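Local coordinates for BIFUNCTIONAL PROTEIN Proline utilization A (PutA) (Corynebacterium freiburgense, PDB 5UX5), which probably oxidises proline to glutamate in two steps, with an FAD-dependent proline dehydrogenase and an NAD-dependent aldehyde dehydrogenase joined in one chain, at residues A[494-498]-A[499-503]; A[594-597]-A[598-602]; A[648-651]-A[652-656]; A[673-676]-A[677-681]; A[1025-1028]-A[1029-1032]. All coordinates share one frame; numbering follows the deposited sequence.

Contact 1: A[494-498]-A[499-503]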
# COMPACT_ATOMS: atom_id res chain seq x y z
N ARG A 494 26.64 19.96 -12.19
CA ARG A 494 27.83 19.92 -13.03
C ARG A 494 28.20 18.50 -13.40
O ARG A 494 28.05 17.57 -12.59
CB ARG A 494 29.01 20.55 -12.32
CG ARG A 494 30.21 20.82 -13.21
CD ARG A 494 31.31 21.39 -12.37
NE ARG A 494 31.60 20.47 -11.28
CZ ARG A 494 32.70 19.73 -11.22
NH1 ARG A 494 33.62 19.84 -12.18
NH2 ARG A 494 32.88 18.90 -10.20
N LEU A 495 28.73 18.32 -14.61
CA LEU A 495 29.18 17.01 -15.07
C LEU A 495 30.68 16.81 -14.84
O LEU A 495 31.49 17.64 -15.25
CB LEU A 495 28.85 16.81 -16.55
CG LEU A 495 29.19 15.43 -17.12
CD1 LEU A 495 28.13 14.43 -16.77
CD2 LEU A 495 29.35 15.50 -18.61
N ILE A 496 31.04 15.70 -14.23
CA ILE A 496 32.44 15.37 -14.00
C ILE A 496 32.93 14.52 -15.16
O ILE A 496 32.35 13.47 -15.44
CB ILE A 496 32.63 14.64 -12.67
CG1 ILE A 496 32.29 15.59 -11.53
CG2 ILE A 496 34.05 14.15 -12.55
CD1 ILE A 496 32.35 14.95 -10.19
N THR A 497 33.99 14.97 -15.84
CA THR A 497 34.55 14.20 -16.95
C THR A 497 36.05 13.96 -16.82
O THR A 497 36.57 13.09 -17.52
CB THR A 497 34.28 14.87 -18.32
OG1 THR A 497 34.94 16.14 -18.41
CG2 THR A 497 32.80 15.07 -18.55
N ASP A 498 36.73 14.68 -15.93
CA ASP A 498 38.18 14.59 -15.76
C ASP A 498 38.52 13.56 -14.68
O ASP A 498 38.15 13.73 -13.51
CB ASP A 498 38.75 15.96 -15.41
CG ASP A 498 40.24 15.94 -15.30
OD1 ASP A 498 40.86 14.90 -15.62
OD2 ASP A 498 40.82 16.97 -14.90
N VAL A 499 39.23 12.51 -15.06
CA VAL A 499 39.60 11.48 -14.10
C VAL A 499 40.35 12.08 -12.92
O VAL A 499 40.26 11.57 -11.79
CB VAL A 499 40.38 10.34 -14.78
CG1 VAL A 499 39.43 9.52 -15.63
CG2 VAL A 499 41.54 10.85 -15.64
N GLU A 500 41.10 13.17 -13.15
CA GLU A 500 41.86 13.77 -12.06
C GLU A 500 40.96 14.48 -11.07
O GLU A 500 41.36 14.70 -9.93
CB GLU A 500 42.93 14.72 -12.61
CG GLU A 500 44.30 14.04 -12.76
CD GLU A 500 45.13 14.56 -13.94
OE1 GLU A 500 45.98 13.79 -14.45
OE2 GLU A 500 44.93 15.73 -14.36
N GLU A 501 39.75 14.86 -11.48
CA GLU A 501 38.82 15.36 -10.49
C GLU A 501 38.22 14.23 -9.66
O GLU A 501 37.95 14.41 -8.47
CB GLU A 501 37.72 16.16 -11.18
CG GLU A 501 36.97 17.04 -10.21
CD GLU A 501 35.68 17.59 -10.80
OE1 GLU A 501 34.70 17.63 -10.05
OE2 GLU A 501 35.66 17.98 -12.00
N VAL A 502 38.00 13.06 -10.26
CA VAL A 502 37.54 11.92 -9.47
C VAL A 502 38.60 11.57 -8.44
O VAL A 502 38.30 11.33 -7.26
CB VAL A 502 37.21 10.72 -10.36
CG1 VAL A 502 36.86 9.51 -9.48
CG2 VAL A 502 36.06 11.04 -11.27
N ASP A 503 39.86 11.55 -8.87
CA ASP A 503 40.94 11.24 -7.95
C ASP A 503 41.04 12.30 -6.85
O ASP A 503 41.21 11.96 -5.68
CB ASP A 503 42.25 11.08 -8.73
CG ASP A 503 42.34 9.72 -9.43
OD1 ASP A 503 41.66 8.79 -8.94
OD2 ASP A 503 43.10 9.55 -10.42

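Contact 2: A[594-597]-A[598-602]. With NAD (nicotinamide-adenine-dinucleotide), chain F.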
# COMPACT_ATOMS: atom_id res chain seq x y z
N TRP A 594 16.94 5.54 -11.82
CA TRP A 594 16.03 6.66 -12.04
C TRP A 594 14.60 6.39 -11.56
O TRP A 594 13.90 7.34 -11.23
CB TRP A 594 15.98 7.06 -13.52
CG TRP A 594 15.80 5.91 -14.42
CD1 TRP A 594 16.76 5.30 -15.13
CD2 TRP A 594 14.58 5.20 -14.69
NE1 TRP A 594 16.23 4.25 -15.84
CE2 TRP A 594 14.89 4.16 -15.58
CE3 TRP A 594 13.25 5.35 -14.27
CZ2 TRP A 594 13.95 3.26 -16.04
CZ3 TRP A 594 12.31 4.45 -14.73
CH2 TRP A 594 12.66 3.41 -15.62
N ASN A 595 14.19 5.13 -11.39
CA ASN A 595 12.80 4.84 -11.11
C ASN A 595 12.42 5.18 -9.68
O ASN A 595 11.25 5.44 -9.39
CB ASN A 595 12.49 3.37 -11.42
CG ASN A 595 13.24 2.42 -10.51
OD1 ASN A 595 14.23 2.80 -9.89
ND2 ASN A 595 12.76 1.18 -10.41
N PHE A 596 13.37 5.12 -8.76
CA PHE A 596 13.20 5.56 -7.37
C PHE A 596 14.29 6.56 -7.05
O PHE A 596 15.21 6.26 -6.29
CB PHE A 596 13.25 4.37 -6.41
CG PHE A 596 12.05 3.50 -6.47
CD1 PHE A 596 10.93 3.81 -5.70
CD2 PHE A 596 12.02 2.37 -7.28
CE1 PHE A 596 9.81 3.03 -5.74
CE2 PHE A 596 10.91 1.57 -7.32
CZ PHE A 596 9.79 1.90 -6.54
N PRO A 597 14.19 7.78 -7.58
CA PRO A 597 15.33 8.70 -7.57
C PRO A 597 15.59 9.43 -6.27
O PRO A 597 16.55 10.20 -6.23
CB PRO A 597 14.96 9.69 -8.68
CG PRO A 597 13.50 9.75 -8.56
CD PRO A 597 13.04 8.34 -8.31
N VAL A 598 14.86 9.19 -5.19
CA VAL A 598 15.19 9.81 -3.91
C VAL A 598 15.51 8.76 -2.84
O VAL A 598 16.54 8.85 -2.17
CB VAL A 598 14.09 10.77 -3.45
CG1 VAL A 598 14.41 11.32 -2.05
CG2 VAL A 598 13.95 11.93 -4.48
N ALA A 599 14.66 7.75 -2.70
CA ALA A 599 14.87 6.77 -1.63
C ALA A 599 16.07 5.86 -1.89
O ALA A 599 16.86 5.58 -0.98
CB ALA A 599 13.61 5.93 -1.45
N ILE A 600 16.23 5.38 -3.12
CA ILE A 600 17.33 4.45 -3.33
C ILE A 600 18.68 5.16 -3.25
O ILE A 600 19.54 4.70 -2.49
CB ILE A 600 17.16 3.67 -4.64
CG1 ILE A 600 16.04 2.64 -4.42
CG2 ILE A 600 18.51 3.06 -5.06
CD1 ILE A 600 15.67 1.82 -5.62
N PRO A 601 18.91 6.30 -3.91
CA PRO A 601 20.20 6.98 -3.66
C PRO A 601 20.40 7.31 -2.20
O PRO A 601 21.45 7.00 -1.64
CB PRO A 601 20.12 8.24 -4.55
CG PRO A 601 18.72 8.34 -5.01
CD PRO A 601 18.07 7.02 -4.89
N LEU A 602 19.39 7.88 -1.54
CA LEU A 602 19.58 8.24 -0.14
C LEU A 602 19.73 7.01 0.75
O LEU A 602 20.44 7.06 1.76
CB LEU A 602 18.44 9.12 0.36
CG LEU A 602 18.48 10.58 -0.10
CD1 LEU A 602 17.32 11.37 0.53
CD2 LEU A 602 19.81 11.20 0.25
PA NAD F . 22.19 0.97 -15.25
O1A NAD F . 22.25 -0.48 -14.65
O2A NAD F . 22.87 0.98 -16.66
O5B NAD F . 22.99 1.96 -14.34
C5B NAD F . 22.57 2.35 -13.06
C4B NAD F . 23.58 3.31 -12.44
O4B NAD F . 24.94 2.96 -12.71
C3B NAD F . 23.36 4.72 -12.89
O3B NAD F . 23.73 5.63 -11.92
C2B NAD F . 24.25 4.72 -14.06
O2B NAD F . 24.49 5.96 -14.62
C1B NAD F . 25.45 4.02 -13.50
N9A NAD F . 26.36 3.54 -14.54
C8A NAD F . 26.08 2.61 -15.52
N7A NAD F . 27.16 2.43 -16.31
C5A NAD F . 28.21 3.25 -15.86
C6A NAD F . 29.52 3.48 -16.26
N6A NAD F . 30.12 2.81 -17.39
N1A NAD F . 30.28 4.36 -15.57
C2A NAD F . 29.79 5.04 -14.51
N3A NAD F . 28.51 4.84 -14.09
C4A NAD F . 27.71 3.97 -14.73
O3 NAD F . 20.64 1.38 -15.25
PN NAD F . 19.81 2.22 -16.34
O1N NAD F . 20.57 2.55 -17.61
O2N NAD F . 19.53 3.57 -15.74
O5D NAD F . 18.48 1.36 -16.63
C5D NAD F . 18.66 0.05 -17.15
C4D NAD F . 17.63 -1.01 -16.75
O4D NAD F . 17.56 -1.31 -15.37
C3D NAD F . 16.20 -0.75 -17.10
O3D NAD F . 15.93 -0.70 -18.45
C2D NAD F . 15.64 -1.98 -16.50
O2D NAD F . 15.56 -2.97 -17.47
C1D NAD F . 16.57 -2.31 -15.36

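Contact 3: A[648-651]-A[652-656]. With NAD (nicotinamide-adenine-dinucleotide), chain F.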
# COMPACT_ATOMS: atom_id res chain seq x y z
N HIS A 648 28.39 13.82 -10.33
CA HIS A 648 27.75 13.52 -11.61
C HIS A 648 28.83 13.15 -12.64
O HIS A 648 29.12 13.88 -13.58
CB HIS A 648 26.93 14.71 -12.11
CG HIS A 648 25.87 15.17 -11.15
ND1 HIS A 648 24.82 14.37 -10.76
CD2 HIS A 648 25.69 16.37 -10.55
CE1 HIS A 648 24.04 15.06 -9.94
NE2 HIS A 648 24.54 16.27 -9.79
N THR A 649 29.43 11.98 -12.44
CA THR A 649 30.38 11.49 -13.42
C THR A 649 29.62 11.01 -14.66
O THR A 649 28.46 10.60 -14.59
CB THR A 649 31.22 10.32 -12.88
OG1 THR A 649 30.43 9.13 -12.79
CG2 THR A 649 31.80 10.63 -11.51
N ASP A 650 30.31 11.08 -15.79
CA ASP A 650 29.81 10.46 -17.00
C ASP A 650 29.88 8.94 -16.84
O ASP A 650 30.20 8.41 -15.78
CB ASP A 650 30.59 10.93 -18.22
CG ASP A 650 32.07 10.68 -18.10
OD1 ASP A 650 32.46 9.78 -17.31
OD2 ASP A 650 32.86 11.36 -18.80
N GLU A 651 29.55 8.24 -17.92
CA GLU A 651 29.72 6.81 -18.04
C GLU A 651 30.85 6.48 -19.00
O GLU A 651 30.81 5.46 -19.69
CB GLU A 651 28.40 6.19 -18.49
CG GLU A 651 27.29 6.39 -17.47
CD GLU A 651 26.00 5.67 -17.82
OE1 GLU A 651 25.01 5.80 -17.06
OE2 GLU A 651 25.99 4.93 -18.84
N ALA A 652 31.82 7.37 -19.09
CA ALA A 652 33.06 7.13 -19.84
C ALA A 652 34.21 7.08 -18.84
O ALA A 652 34.03 6.48 -17.77
CB ALA A 652 33.21 8.18 -20.93
N ASP A 653 35.37 7.71 -19.10
CA ASP A 653 36.56 7.48 -18.27
C ASP A 653 36.33 7.84 -16.80
O ASP A 653 36.75 7.10 -15.91
CB ASP A 653 37.74 8.25 -18.85
CG ASP A 653 38.30 7.59 -20.10
OD1 ASP A 653 37.86 6.46 -20.37
OD2 ASP A 653 39.15 8.20 -20.81
N ALA A 654 35.71 8.99 -16.53
CA ALA A 654 35.54 9.43 -15.14
C ALA A 654 34.61 8.51 -14.35
O ALA A 654 34.89 8.19 -13.19
CB ALA A 654 35.02 10.86 -15.11
N GLY A 655 33.52 8.04 -14.96
CA GLY A 655 32.67 7.09 -14.27
C GLY A 655 33.38 5.78 -13.99
O GLY A 655 33.32 5.25 -12.88
N ARG A 656 34.07 5.25 -15.00
CA ARG A 656 34.81 4.01 -14.82
C ARG A 656 35.90 4.18 -13.77
O ARG A 656 36.12 3.30 -12.93
CB ARG A 656 35.41 3.57 -16.16
CG ARG A 656 36.43 2.48 -16.01
CD ARG A 656 36.69 1.75 -17.31
NE ARG A 656 37.51 0.56 -17.08
CZ ARG A 656 37.95 -0.23 -18.04
NH1 ARG A 656 37.65 0.03 -19.31
NH2 ARG A 656 38.66 -1.30 -17.74
PA NAD F . 22.19 0.97 -15.25
O1A NAD F . 22.25 -0.48 -14.65
O2A NAD F . 22.87 0.98 -16.66
O5B NAD F . 22.99 1.96 -14.34
C5B NAD F . 22.57 2.35 -13.06
C4B NAD F . 23.58 3.31 -12.44
O4B NAD F . 24.94 2.96 -12.71
C3B NAD F . 23.36 4.72 -12.89
O3B NAD F . 23.73 5.63 -11.92
C2B NAD F . 24.25 4.72 -14.06
O2B NAD F . 24.49 5.96 -14.62
C1B NAD F . 25.45 4.02 -13.50
N9A NAD F . 26.36 3.54 -14.54
C8A NAD F . 26.08 2.61 -15.52
N7A NAD F . 27.16 2.43 -16.31
C5A NAD F . 28.21 3.25 -15.86
C6A NAD F . 29.52 3.48 -16.26
N6A NAD F . 30.12 2.81 -17.39
N1A NAD F . 30.28 4.36 -15.57
C2A NAD F . 29.79 5.04 -14.51
N3A NAD F . 28.51 4.84 -14.09
C4A NAD F . 27.71 3.97 -14.73
O3 NAD F . 20.64 1.38 -15.25
PN NAD F . 19.81 2.22 -16.34
O1N NAD F . 20.57 2.55 -17.61
O2N NAD F . 19.53 3.57 -15.74
O5D NAD F . 18.48 1.36 -16.63
C5D NAD F . 18.66 0.05 -17.15
C4D NAD F . 17.63 -1.01 -16.75
O4D NAD F . 17.56 -1.31 -15.37
C3D NAD F . 16.20 -0.75 -17.10
O3D NAD F . 15.93 -0.70 -18.45
C2D NAD F . 15.64 -1.98 -16.50
O2D NAD F . 15.56 -2.97 -17.47
C1D NAD F . 16.57 -2.31 -15.36

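Contact 4: A[673-676]-A[677-681]. With NAD (nicotinamide-adenine-dinucleotide), chain F.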
# COMPACT_ATOMS: atom_id res chain seq x y z
N SER A 673 21.68 -6.11 -14.21
CA SER A 673 22.70 -7.07 -13.86
C SER A 673 23.87 -7.04 -14.84
O SER A 673 24.99 -7.40 -14.46
CB SER A 673 22.08 -8.46 -13.76
OG SER A 673 21.40 -8.79 -14.94
N GLU A 674 23.65 -6.56 -16.07
CA GLU A 674 24.76 -6.36 -17.01
C GLU A 674 25.70 -5.26 -16.53
O GLU A 674 26.92 -5.32 -16.79
CB GLU A 674 24.22 -6.02 -18.40
CG GLU A 674 23.29 -7.07 -19.02
CD GLU A 674 21.88 -7.07 -18.43
OE1 GLU A 674 21.29 -5.98 -18.29
OE2 GLU A 674 21.37 -8.17 -18.11
N THR A 675 25.15 -4.26 -15.86
CA THR A 675 25.97 -3.20 -15.28
C THR A 675 26.81 -3.71 -14.12
O THR A 675 27.98 -3.34 -13.98
CB THR A 675 25.04 -2.06 -14.86
OG1 THR A 675 24.41 -1.55 -16.05
CG2 THR A 675 25.79 -0.97 -14.18
N ALA A 676 26.24 -4.58 -13.28
CA ALA A 676 27.01 -5.15 -12.19
C ALA A 676 28.18 -5.98 -12.71
O ALA A 676 29.29 -5.86 -12.19
CB ALA A 676 26.12 -5.97 -11.27
N SER A 677 27.95 -6.80 -13.75
CA SER A 677 29.07 -7.55 -14.34
C SER A 677 30.10 -6.63 -14.97
O SER A 677 31.31 -6.88 -14.89
CB SER A 677 28.58 -8.57 -15.37
OG SER A 677 27.36 -8.18 -15.95
N LEU A 678 29.63 -5.53 -15.57
CA LEU A 678 30.54 -4.56 -16.16
C LEU A 678 31.49 -3.99 -15.11
O LEU A 678 32.72 -4.09 -15.25
CB LEU A 678 29.73 -3.44 -16.80
CG LEU A 678 30.53 -2.34 -17.49
CD1 LEU A 678 31.05 -2.84 -18.81
CD2 LEU A 678 29.65 -1.14 -17.65
N PHE A 679 30.93 -3.41 -14.04
CA PHE A 679 31.74 -2.81 -12.98
C PHE A 679 32.73 -3.82 -12.43
O PHE A 679 33.93 -3.54 -12.32
CB PHE A 679 30.84 -2.30 -11.84
CG PHE A 679 29.97 -1.10 -12.19
CD1 PHE A 679 30.02 -0.51 -13.44
CD2 PHE A 679 29.11 -0.57 -11.24
CE1 PHE A 679 29.22 0.61 -13.73
CE2 PHE A 679 28.31 0.54 -11.52
CZ PHE A 679 28.37 1.14 -12.77
N ARG A 680 32.24 -5.02 -12.10
CA ARG A 680 33.10 -6.00 -11.44
C ARG A 680 34.22 -6.45 -12.38
O ARG A 680 35.35 -6.65 -11.93
CB ARG A 680 32.25 -7.18 -10.96
CG ARG A 680 31.17 -6.84 -9.94
CD ARG A 680 30.40 -8.09 -9.59
NE ARG A 680 31.15 -9.00 -8.71
CZ ARG A 680 30.74 -10.22 -8.36
NH1 ARG A 680 29.61 -10.72 -8.84
NH2 ARG A 680 31.47 -10.94 -7.52
N GLY A 681 33.94 -6.56 -13.67
CA GLY A 681 34.99 -6.84 -14.63
C GLY A 681 36.19 -5.91 -14.50
O GLY A 681 37.32 -6.33 -14.74
PA NAD F . 22.19 0.97 -15.25
O1A NAD F . 22.25 -0.48 -14.65
O2A NAD F . 22.87 0.98 -16.66
O5B NAD F . 22.99 1.96 -14.34
C5B NAD F . 22.57 2.35 -13.06
C4B NAD F . 23.58 3.31 -12.44
O4B NAD F . 24.94 2.96 -12.71
C3B NAD F . 23.36 4.72 -12.89
O3B NAD F . 23.73 5.63 -11.92
C2B NAD F . 24.25 4.72 -14.06
O2B NAD F . 24.49 5.96 -14.62
C1B NAD F . 25.45 4.02 -13.50
N9A NAD F . 26.36 3.54 -14.54
C8A NAD F . 26.08 2.61 -15.52
N7A NAD F . 27.16 2.43 -16.31
C5A NAD F . 28.21 3.25 -15.86
C6A NAD F . 29.52 3.48 -16.26
N6A NAD F . 30.12 2.81 -17.39
N1A NAD F . 30.28 4.36 -15.57
C2A NAD F . 29.79 5.04 -14.51
N3A NAD F . 28.51 4.84 -14.09
C4A NAD F . 27.71 3.97 -14.73
O3 NAD F . 20.64 1.38 -15.25
PN NAD F . 19.81 2.22 -16.34
O1N NAD F . 20.57 2.55 -17.61
O2N NAD F . 19.53 3.57 -15.74
O5D NAD F . 18.48 1.36 -16.63
C5D NAD F . 18.66 0.05 -17.15
C4D NAD F . 17.63 -1.01 -16.75
O4D NAD F . 17.56 -1.31 -15.37
C3D NAD F . 16.20 -0.75 -17.10
O3D NAD F . 15.93 -0.70 -18.45
C2D NAD F . 15.64 -1.98 -16.50
O2D NAD F . 15.56 -2.97 -17.47
C1D NAD F . 16.57 -2.31 -15.36

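Contact 5: A[1025-1028]-A[1029-1032]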
# COMPACT_ATOMS: atom_id res chain seq x y z
N PRO A 1025 42.24 -18.05 -6.40
CA PRO A 1025 42.74 -17.90 -7.77
C PRO A 1025 41.92 -16.88 -8.55
O PRO A 1025 40.69 -16.86 -8.46
CB PRO A 1025 42.59 -19.31 -8.35
CG PRO A 1025 42.56 -20.23 -7.14
CD PRO A 1025 41.92 -19.44 -6.04
N THR A 1026 42.62 -16.01 -9.30
CA THR A 1026 41.98 -14.87 -9.96
C THR A 1026 40.85 -15.32 -10.89
O THR A 1026 39.81 -14.65 -11.00
CB THR A 1026 43.04 -14.09 -10.75
OG1 THR A 1026 43.83 -13.30 -9.86
CG2 THR A 1026 42.39 -13.11 -11.75
N THR A 1027 41.04 -16.44 -11.57
CA THR A 1027 40.05 -16.88 -12.53
C THR A 1027 38.69 -17.09 -11.88
O THR A 1027 37.66 -16.85 -12.52
CB THR A 1027 40.55 -18.14 -13.24
OG1 THR A 1027 41.81 -17.85 -13.86
CG2 THR A 1027 39.57 -18.62 -14.30
N ILE A 1028 38.65 -17.51 -10.62
CA ILE A 1028 37.37 -17.68 -9.96
C ILE A 1028 36.68 -16.34 -9.76
O ILE A 1028 35.47 -16.22 -9.99
CB ILE A 1028 37.52 -18.42 -8.63
CG1 ILE A 1028 38.01 -19.84 -8.89
CG2 ILE A 1028 36.20 -18.42 -7.87
CD1 ILE A 1028 38.75 -20.40 -7.74
N TYR A 1029 37.44 -15.32 -9.33
CA TYR A 1029 36.87 -13.97 -9.23
C TYR A 1029 36.34 -13.49 -10.58
O TYR A 1029 35.23 -12.95 -10.66
CB TYR A 1029 37.92 -12.99 -8.70
CG TYR A 1029 38.21 -13.02 -7.21
CD1 TYR A 1029 37.26 -12.61 -6.28
CD2 TYR A 1029 39.47 -13.43 -6.73
CE1 TYR A 1029 37.54 -12.62 -4.91
CE2 TYR A 1029 39.75 -13.45 -5.36
CZ TYR A 1029 38.78 -13.04 -4.46
OH TYR A 1029 39.04 -13.05 -3.12
N GLU A 1030 37.12 -13.69 -11.65
CA GLU A 1030 36.71 -13.21 -12.98
C GLU A 1030 35.47 -13.92 -13.46
O GLU A 1030 34.62 -13.32 -14.14
CB GLU A 1030 37.82 -13.42 -14.00
CG GLU A 1030 38.96 -12.47 -13.87
CD GLU A 1030 40.18 -12.92 -14.65
OE1 GLU A 1030 40.21 -14.10 -15.10
OE2 GLU A 1030 41.11 -12.11 -14.84
N TRP A 1031 35.35 -15.21 -13.15
CA TRP A 1031 34.15 -15.92 -13.58
C TRP A 1031 32.96 -15.49 -12.75
O TRP A 1031 31.87 -15.30 -13.30
CB TRP A 1031 34.36 -17.42 -13.49
CG TRP A 1031 35.29 -17.95 -14.52
CD1 TRP A 1031 36.07 -17.22 -15.38
CD2 TRP A 1031 35.53 -19.32 -14.83
NE1 TRP A 1031 36.79 -18.06 -16.19
CE2 TRP A 1031 36.47 -19.36 -15.88
CE3 TRP A 1031 35.04 -20.53 -14.32
CZ2 TRP A 1031 36.93 -20.56 -16.43
CZ3 TRP A 1031 35.49 -21.71 -14.86
CH2 TRP A 1031 36.43 -21.72 -15.91
N ALA A 1032 33.16 -15.29 -11.44
CA ALA A 1032 32.08 -14.82 -10.57
C ALA A 1032 31.54 -13.48 -11.04
O ALA A 1032 30.34 -13.22 -10.92
CB ALA A 1032 32.55 -14.73 -9.12

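Contact 1: A[494-498]-A[499-503]
Asp498 O receives two amides of the first helical turn, Glu501 N at 2.8 Å and, in a weak bond, Val502 N at 3.3 Å. Asp498 is the N-cap residue of helix 499-511 and caps with its side chain as well, at the point where an extended run of chain turns into the helix. Its CG stands anti to the backbone N (chi1 -177°), a setting that carries OD1 back over the helix end to accept from Glu500 N at 3.0 Å. The amide comes from above the carboxylate plane, not within it.

Farther back along the loop, Arg494 and Glu501 reach for each other from opposite directions and form a salt bridge outside the turn. The guanidinium and carboxylate lie nearly coplanar, and Arg494 NH1 donates to the syn side of Glu501 OE2 at 2.8 Å. The partner NH2 to OE1 approach is modelled too close to be trusted.

Asp503, one turn on, makes a salt bridge with Arg657 of helix 653-659. Beneath this polar layer the helix rests on apolar groups. Ile496 and Val502 both pack on Met647, and they meet each other branch to branch, with Ile496 CG2 and Val502 CG2 3.9 Å apart.

Contact 2: A[594-597]-A[598-602]
Phe596 and Pro597 meet the opening turn of helix 599-611 chiefly through Ile600 and Pro601. Phe596 O is the polar link, accepting a weak bond from Ile600 N at 3.4 Å. Since Pro601 has no N-H to offer, its ring takes up the next place in the turn by contact alone: Pro601 CD lies 3.3 Å from Phe596 O, and Pro601 CG approaches Pro597 O.

Ile600 CD1 sits 3.6 Å from Phe596 CB. The isoleucine puts CG1 anti to its carbonyl carbon (chi1 -74°), and from there the extended chain (chi2 177°) carries CD1 to the root of the phenyl group, meeting the ring itself only obliquely. The ring also has a cation-pi partner in Lys548. Val598 is buried between helices, against Leu538, Met542 and Ala560, and Glu556 OE2 accepts from the amides of Val598 and Ala599, two N-H groups at the start of the turn.

Trp594 belongs to the cofactor site, its CD1 being 3.3 Å from NAD O2N at the indole edge. Together Pro593 and the residues 594-597 spell Pro-Trp-Asn-Phe-Pro, a signature of aldehyde dehydrogenases that leads from a Rossmann strand into the following helix beside the dinucleotide.

Contact 3: A[648-651]-A[652-656]
Asp650 reaches forward to the start of helix 653-659, where its OD1 takes two backbone amides. Gly655 N donates at 3.1 Å, arriving nearly along the C-O axis of the carboxylate, and Ala652 N adds a weak bond. With CG placed between the backbone N and carbonyl carbon (chi1 56°), the carboxylate is aimed at the helix start, where OD1 ties the N-cap residue Ala652 to Gly655 in the first turn. The backbone closes around the same place: Gly655 CA makes a CA-H...O contact with Asp650 O, 3.2 Å away, and with no side chain on Gly655 the chain can come this close.

Cofactor contacts grow out of this turn. Glu651 points an extended chain along the adenosine half of NAD, its CG 3.6 Å from NAD C5A. At the far end OE1 accepts from NAD O2B, the 2'-hydroxyl of the adenosine ribose, although the modelled 2.5 Å is very short and its exact value doubtful. Gly655 CA lies 3.5 Å from NAD C2A, so the glycine also serves as part of the adenine pocket.

In the second shell, Thr649 OG1 donates to Asp650 O on an in-plane lone pair, tying down the carbonyl that faces Gly655. Around the turn, His648 NE2 is hydrogen-bonded to Glu628 OE2, and Arg656 makes a cation-pi contact with Trp682. The whole turn follows strand 644-646 and leads into helix 653-659, with Ile496 pairing by backbone bonds to His648 and Asp650, and helix 499-511 packed on Asp653 and Ala654.

Contact 4: A[673-676]-A[677-681]
Thr675 and Phe679 stand one turn apart and point the same way on helix 673-682, the helix of a beta-alpha-beta unit between strands 666-670 and 687-691 in the NAD-binding Rossmann fold. This is the tightly packed flank. The threonine methyl CG2 lies over one face of the phenyl ring, 3.9 Å from its centroid, as a CH-pi contact offset toward the rim. A chi1 of -63° sets OG1 beside the backbone N and leaves CG2 anti to that N and over the ring, while OG1 donates to NAD O1A at 2.8 Å. One residue thus serves phosphate and ring at once. Leu669 of the preceding strand packs against Thr675, Ala676 and Phe679.

The solvent side is looser. Glu674 is exposed, and so is Leu678 at the margin of the pocket, where its CD2 only approaches the adenine amine NAD N6A at 4.0 Å. Ser677 OG lies within bonding range of two carbonyls, Ser673 O at 2.9 Å and Glu674 O at 3.0 Å, and its single proton is not settled between them. Arg680, in contrast, is buried, its aliphatic part beside Ala676 O and its NH1 bonded to Ser1037 O.

Ordinary helical bonds run beneath both flanks, the one from Phe679 N to Thr675 O being almost straight (175°). At the cofactor end the adenine lies at the ring edge, with Phe679 CZ 3.5 Å from NAD C4A.

Contact 5: A[1025-1028]-A[1029-1032]
Residues 1026-1032 form the opening of an alpha-helix, in which Glu1030 N, Trp1031 N and Ala1032 N each donate, at 2.9 Å, to Thr1026 O, Thr1027 O and Ile1028 O respectively. Pro1025 occupies the N-cap position just before it.

Two threonines use their methyl groups on the residues one turn ahead. Thr1027 and Trp1031 run side by side, and CG2 of Thr1027 sits over one face of the indole, 3.7 Å from the centroid of the five-membered ring, in a CH-pi contact. Its OG1 lies beside the backbone N (chi1 -58°), which leaves CG2 anti to that N and directed to the ring. The same face also receives Thr1027 O, 3.3 Å from Trp1031 CG. Neighbouring Thr1026 lays CG2 against the carboxylate of Glu1030, 3.5 Å from OE2, on the exposed side.

The buried side looks elsewhere. Ile1028 and Ala1032 pack on Val1039, and Tyr1029, whose ring has Thr1026 CA at its edge, sends its OH to Asp1041. Val1039 belongs to strand 1038-1040, which follows the helix in a beta-alpha-beta unit begun by strand 1015-1018, well away from the bound NAD.

Between the two segments, then, directional bonding belongs to the backbone; the side chains probably add mainly weak contacts, a methyl over indole and a methyl beside carboxylate, and the one threonine methyl over indole gives Trp1031 a defined face toward the helix.

In the fold
Contacts 2, 3 and 4 touch successive parts of NAD, from adenine to the nicotinamide-side phosphate: contact 2 lies by that phosphate, contact 3 by the adenosine ribose and adenine, contact 4 by the adenosine phosphate and adenine. Contacts 3 and 4 have centres 15 Å apart with no direct touch, whereas contact 2 lies 19 and 20 Å from them. Contact 1 is a second layer, its centre 8 Å from contact 3, which it meets through probable backbone hydrogen bonds. On the far side contact 5 sits 14 Å from contact 4, centre to centre, where Arg680 NH1 packs near Ala1032 O. Contacts 1 and 5, 30 Å apart between centres, flank the cofactor-binding group.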